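Putative permease protein, ABC transporter (Porphyromonas gingivalis, PDB 3IS6) is probably the periplasmic MacB-like core domain of an ABC-transporter permease, a membrane protein likely to take part in transmembrane transport. Local coordinates at residues E77-F91 / I155-P167. Residues are numbered along the deposited sequence; the frame is centred on the assembly and turned at random.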
# COMPACT_ATOMS: atom_id res chain seq x y z
N GLU A 77 -18.09 -10.88 -4.78
CA GLU A 77 -17.45 -9.79 -5.46
C GLU A 77 -17.82 -8.53 -4.72
O GLU A 77 -18.96 -8.27 -4.48
CB GLU A 77 -17.91 -9.75 -6.91
CG GLU A 77 -17.40 -8.59 -7.72
CD GLU A 77 -18.09 -8.43 -9.06
OE1 GLU A 77 -19.10 -7.72 -9.14
OE2 GLU A 77 -17.63 -9.04 -10.03
N THR A 78 -16.83 -7.77 -4.31
CA THR A 78 -17.08 -6.59 -3.54
C THR A 78 -16.31 -5.39 -4.06
O THR A 78 -15.18 -5.51 -4.42
CB THR A 78 -16.74 -6.83 -2.05
OG1 THR A 78 -15.41 -6.46 -1.81
CG2 THR A 78 -16.87 -8.25 -1.68
N LYS A 79 -16.95 -4.24 -4.06
CA LYS A 79 -16.30 -3.01 -4.44
C LYS A 79 -15.85 -2.26 -3.21
O LYS A 79 -16.64 -1.87 -2.41
CB LYS A 79 -17.23 -2.13 -5.24
CG LYS A 79 -16.56 -0.97 -5.85
CD LYS A 79 -17.50 0.08 -6.26
CE LYS A 79 -17.09 0.77 -7.47
NZ LYS A 79 -18.08 0.55 -8.50
N THR A 80 -14.56 -2.07 -3.11
CA THR A 80 -13.94 -1.60 -1.91
C THR A 80 -13.38 -0.18 -2.00
O THR A 80 -12.64 0.14 -2.88
CB THR A 80 -12.81 -2.55 -1.51
OG1 THR A 80 -13.34 -3.83 -1.25
CG2 THR A 80 -12.13 -2.08 -0.33
N LEU A 81 -13.75 0.63 -1.06
CA LEU A 81 -13.33 1.99 -0.98
C LEU A 81 -12.63 2.25 0.35
O LEU A 81 -13.08 1.86 1.37
CB LEU A 81 -14.52 2.90 -1.14
CG LEU A 81 -14.35 4.41 -1.10
CD1 LEU A 81 -13.65 4.89 -2.31
CD2 LEU A 81 -15.64 5.07 -0.99
N LEU A 82 -11.52 2.96 0.30
CA LEU A 82 -10.78 3.30 1.48
C LEU A 82 -11.14 4.70 1.94
O LEU A 82 -11.09 5.61 1.18
CB LEU A 82 -9.31 3.19 1.18
CG LEU A 82 -8.63 1.83 1.31
CD1 LEU A 82 -9.31 0.83 0.56
CD2 LEU A 82 -7.22 1.90 0.91
N ALA A 83 -11.53 4.83 3.19
CA ALA A 83 -12.06 6.06 3.73
C ALA A 83 -11.69 6.36 5.19
O ALA A 83 -11.21 5.52 5.88
CB ALA A 83 -13.51 6.08 3.59
N GLU A 84 -11.89 7.59 5.58
CA GLU A 84 -11.65 8.07 6.91
C GLU A 84 -12.94 8.01 7.72
O GLU A 84 -13.99 7.95 7.17
CB GLU A 84 -11.08 9.48 6.90
CG GLU A 84 -9.85 9.68 6.07
CD GLU A 84 -9.29 11.07 6.14
OE1 GLU A 84 -10.04 12.04 6.07
OE2 GLU A 84 -8.09 11.21 6.28
N PRO A 85 -12.85 8.09 9.04
CA PRO A 85 -14.05 8.10 9.85
C PRO A 85 -14.93 9.29 9.48
O PRO A 85 -16.10 9.20 9.54
CB PRO A 85 -13.50 8.21 11.24
CG PRO A 85 -12.31 7.39 11.16
CD PRO A 85 -11.71 7.66 9.84
N ALA A 86 -14.33 10.36 9.01
CA ALA A 86 -15.07 11.54 8.63
C ALA A 86 -15.96 11.32 7.42
O ALA A 86 -16.86 12.07 7.19
CB ALA A 86 -14.16 12.64 8.41
N PHE A 87 -15.74 10.27 6.68
CA PHE A 87 -16.54 9.95 5.52
C PHE A 87 -17.96 9.79 5.99
O PHE A 87 -18.87 10.18 5.36
CB PHE A 87 -16.05 8.65 4.94
CG PHE A 87 -16.82 8.13 3.76
CD1 PHE A 87 -16.48 8.48 2.49
CD2 PHE A 87 -17.83 7.25 3.92
CE1 PHE A 87 -17.15 7.99 1.44
CE2 PHE A 87 -18.48 6.77 2.85
CZ PHE A 87 -18.14 7.14 1.62
N LEU A 88 -18.13 9.18 7.13
CA LEU A 88 -19.44 8.96 7.67
C LEU A 88 -20.16 10.26 7.96
O LEU A 88 -21.32 10.35 7.76
CB LEU A 88 -19.35 8.12 8.93
CG LEU A 88 -19.27 6.60 8.89
CD1 LEU A 88 -18.57 6.05 7.78
CD2 LEU A 88 -18.76 6.03 10.16
N ASP A 89 -19.46 11.22 8.51
CA ASP A 89 -19.99 12.54 8.72
C ASP A 89 -20.26 13.36 7.46
O ASP A 89 -21.32 13.86 7.25
CB ASP A 89 -19.10 13.28 9.69
CG ASP A 89 -19.13 12.67 11.10
OD1 ASP A 89 -20.16 12.12 11.48
OD2 ASP A 89 -18.13 12.72 11.80
N MSE A 90 -19.30 13.39 6.57
CA MSE A 90 -19.39 14.11 5.34
C MSE A 90 -20.56 13.63 4.49
O MSE A 90 -21.15 14.40 3.83
CB MSE A 90 -18.09 13.95 4.57
CG MSE A 90 -18.03 14.63 3.25
SE MSE A 90 -17.87 16.57 3.32
CE MSE A 90 -16.08 16.79 3.75
N PHE A 91 -20.84 12.35 4.49
CA PHE A 91 -21.89 11.82 3.66
C PHE A 91 -23.15 11.34 4.39
O PHE A 91 -23.99 10.71 3.81
CB PHE A 91 -21.29 10.81 2.71
CG PHE A 91 -20.23 11.39 1.84
CD1 PHE A 91 -20.52 12.38 0.94
CD2 PHE A 91 -18.95 10.99 1.94
CE1 PHE A 91 -19.56 12.92 0.17
CE2 PHE A 91 -18.00 11.55 1.17
CZ PHE A 91 -18.31 12.52 0.29
N ILE A 155 -20.14 8.12 -5.74
CA ILE A 155 -19.58 7.51 -4.57
C ILE A 155 -20.20 6.15 -4.41
O ILE A 155 -21.33 6.04 -4.08
CB ILE A 155 -19.81 8.38 -3.36
CG1 ILE A 155 -19.26 9.78 -3.61
CG2 ILE A 155 -19.15 7.80 -2.15
CD1 ILE A 155 -19.41 10.70 -2.55
N GLN A 156 -19.43 5.12 -4.71
CA GLN A 156 -19.88 3.75 -4.70
C GLN A 156 -18.96 2.83 -3.91
O GLN A 156 -17.79 2.81 -4.13
CB GLN A 156 -19.99 3.25 -6.11
CG GLN A 156 -20.67 4.20 -7.02
CD GLN A 156 -20.63 3.76 -8.45
OE1 GLN A 156 -20.31 2.64 -8.76
NE2 GLN A 156 -20.96 4.66 -9.34
N ALA A 157 -19.51 2.10 -2.96
CA ALA A 157 -18.78 1.12 -2.18
C ALA A 157 -19.69 0.04 -1.58
O ALA A 157 -20.67 0.36 -0.99
CB ALA A 157 -18.04 1.79 -1.11
N ASP A 158 -19.39 -1.21 -1.81
CA ASP A 158 -19.83 -2.34 -1.02
C ASP A 158 -19.16 -2.50 0.35
O ASP A 158 -19.76 -2.92 1.28
CB ASP A 158 -19.75 -3.63 -1.81
CG ASP A 158 -20.40 -3.51 -3.18
OD1 ASP A 158 -21.41 -2.82 -3.29
OD2 ASP A 158 -19.87 -4.07 -4.15
N MSE A 159 -17.88 -2.22 0.41
CA MSE A 159 -17.08 -2.37 1.61
C MSE A 159 -16.22 -1.14 1.84
O MSE A 159 -15.65 -0.64 0.93
CB MSE A 159 -16.21 -3.62 1.50
CG MSE A 159 -15.15 -3.84 2.58
SE MSE A 159 -14.37 -5.66 2.60
CE MSE A 159 -13.17 -5.44 1.21
N LEU A 160 -16.10 -0.72 3.07
CA LEU A 160 -15.26 0.38 3.42
C LEU A 160 -14.13 -0.07 4.34
O LEU A 160 -14.37 -0.76 5.28
CB LEU A 160 -16.06 1.47 4.11
CG LEU A 160 -17.14 2.23 3.35
CD1 LEU A 160 -18.02 3.03 4.24
CD2 LEU A 160 -16.54 3.05 2.30
N LEU A 161 -12.92 0.35 4.05
CA LEU A 161 -11.75 0.04 4.83
C LEU A 161 -11.06 1.32 5.21
O LEU A 161 -11.18 2.27 4.54
CB LEU A 161 -10.79 -0.81 4.03
CG LEU A 161 -11.10 -2.27 3.82
CD1 LEU A 161 -10.21 -2.86 2.82
CD2 LEU A 161 -11.01 -3.00 5.08
N PRO A 162 -10.31 1.34 6.29
CA PRO A 162 -9.65 2.57 6.66
C PRO A 162 -8.58 2.98 5.67
O PRO A 162 -7.86 2.18 5.16
CB PRO A 162 -9.05 2.25 8.01
CG PRO A 162 -9.69 1.11 8.44
CD PRO A 162 -10.06 0.31 7.28
N ILE A 163 -8.47 4.28 5.47
CA ILE A 163 -7.53 4.86 4.56
C ILE A 163 -6.11 4.60 4.99
O ILE A 163 -5.24 4.57 4.19
CB ILE A 163 -7.78 6.34 4.29
CG1 ILE A 163 -7.36 6.65 2.88
CG2 ILE A 163 -7.07 7.20 5.23
CD1 ILE A 163 -8.00 7.77 2.34
N THR A 164 -5.94 4.29 6.26
CA THR A 164 -4.66 4.01 6.87
C THR A 164 -4.07 2.69 6.38
O THR A 164 -2.99 2.36 6.70
CB THR A 164 -4.70 4.04 8.40
OG1 THR A 164 -5.83 3.34 8.87
CG2 THR A 164 -4.76 5.42 8.88
N TRP A 165 -4.81 1.94 5.61
CA TRP A 165 -4.26 0.80 4.94
C TRP A 165 -3.17 1.25 4.00
O TRP A 165 -2.30 0.52 3.70
CB TRP A 165 -5.30 0.04 4.17
CG TRP A 165 -5.98 -1.00 4.93
CD1 TRP A 165 -6.47 -0.89 6.16
CD2 TRP A 165 -6.28 -2.30 4.50
NE1 TRP A 165 -7.05 -2.04 6.55
CE2 TRP A 165 -6.94 -2.93 5.53
CE3 TRP A 165 -6.05 -3.00 3.33
CZ2 TRP A 165 -7.36 -4.21 5.44
CZ3 TRP A 165 -6.46 -4.27 3.25
CH2 TRP A 165 -7.12 -4.87 4.29
N MSE A 166 -3.28 2.45 3.50
CA MSE A 166 -2.31 2.97 2.57
C MSE A 166 -1.01 3.32 3.30
O MSE A 166 -1.03 3.74 4.41
CB MSE A 166 -2.85 4.20 1.82
CG MSE A 166 -4.03 3.95 0.93
SE MSE A 166 -3.64 3.05 -0.68
CE MSE A 166 -2.60 4.29 -1.48
N PRO A 167 0.10 3.19 2.62
CA PRO A 167 1.38 3.48 3.20
C PRO A 167 1.48 4.93 3.60
O PRO A 167 0.90 5.76 2.96
CB PRO A 167 2.31 3.23 2.04
CG PRO A 167 1.68 2.29 1.27
CD PRO A 167 0.25 2.52 1.34
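Lys79 meets Asp158 where strand 74-83 and strand 159-162 pair in parallel within a mixed sheet, in what is probably a MacB-like periplasmic core domain. Asp158 OD2 takes the backbone N of Lys79 at 2.9 Å, approached on its anti side and out of the carboxylate plane, while Lys79 O receives Met159 N, the first backbone bond between the strands. The Lys79 chain, bent at its outer torsions, runs past Gln156 O and brings NZ to Gln156 OE1 at 3.1 Å; Gln156 NE2 is hydrogen-bonded to Ser153 O. Next, Thr80 and Met159, a selenomethionine, lie side by side, and Thr80 CG2 also touches Leu161 CD1. On the face shared with Leu160, Leu81 CB packs on Ala157 CB (3.7 Å). Leu81 N is hydrogen-bonded to Met159 O, Leu81 O accepts Leu161 N, and Ala83 N returns to Leu161 O. Leu82 turns back to the Thr80 face, its CD2 meeting Met166 CG with the two chains nearly perpendicular. Ala83 O takes Ile163 N from above the carbonyl plane. In helix 86-90, Phe87 presents its ring edge to Ile155 CG2. Just beyond, Ile155 CD1 sits over one face of the Phe91 ring, 3.8 Å from the centroid, while Met90 CG covers the opposite face.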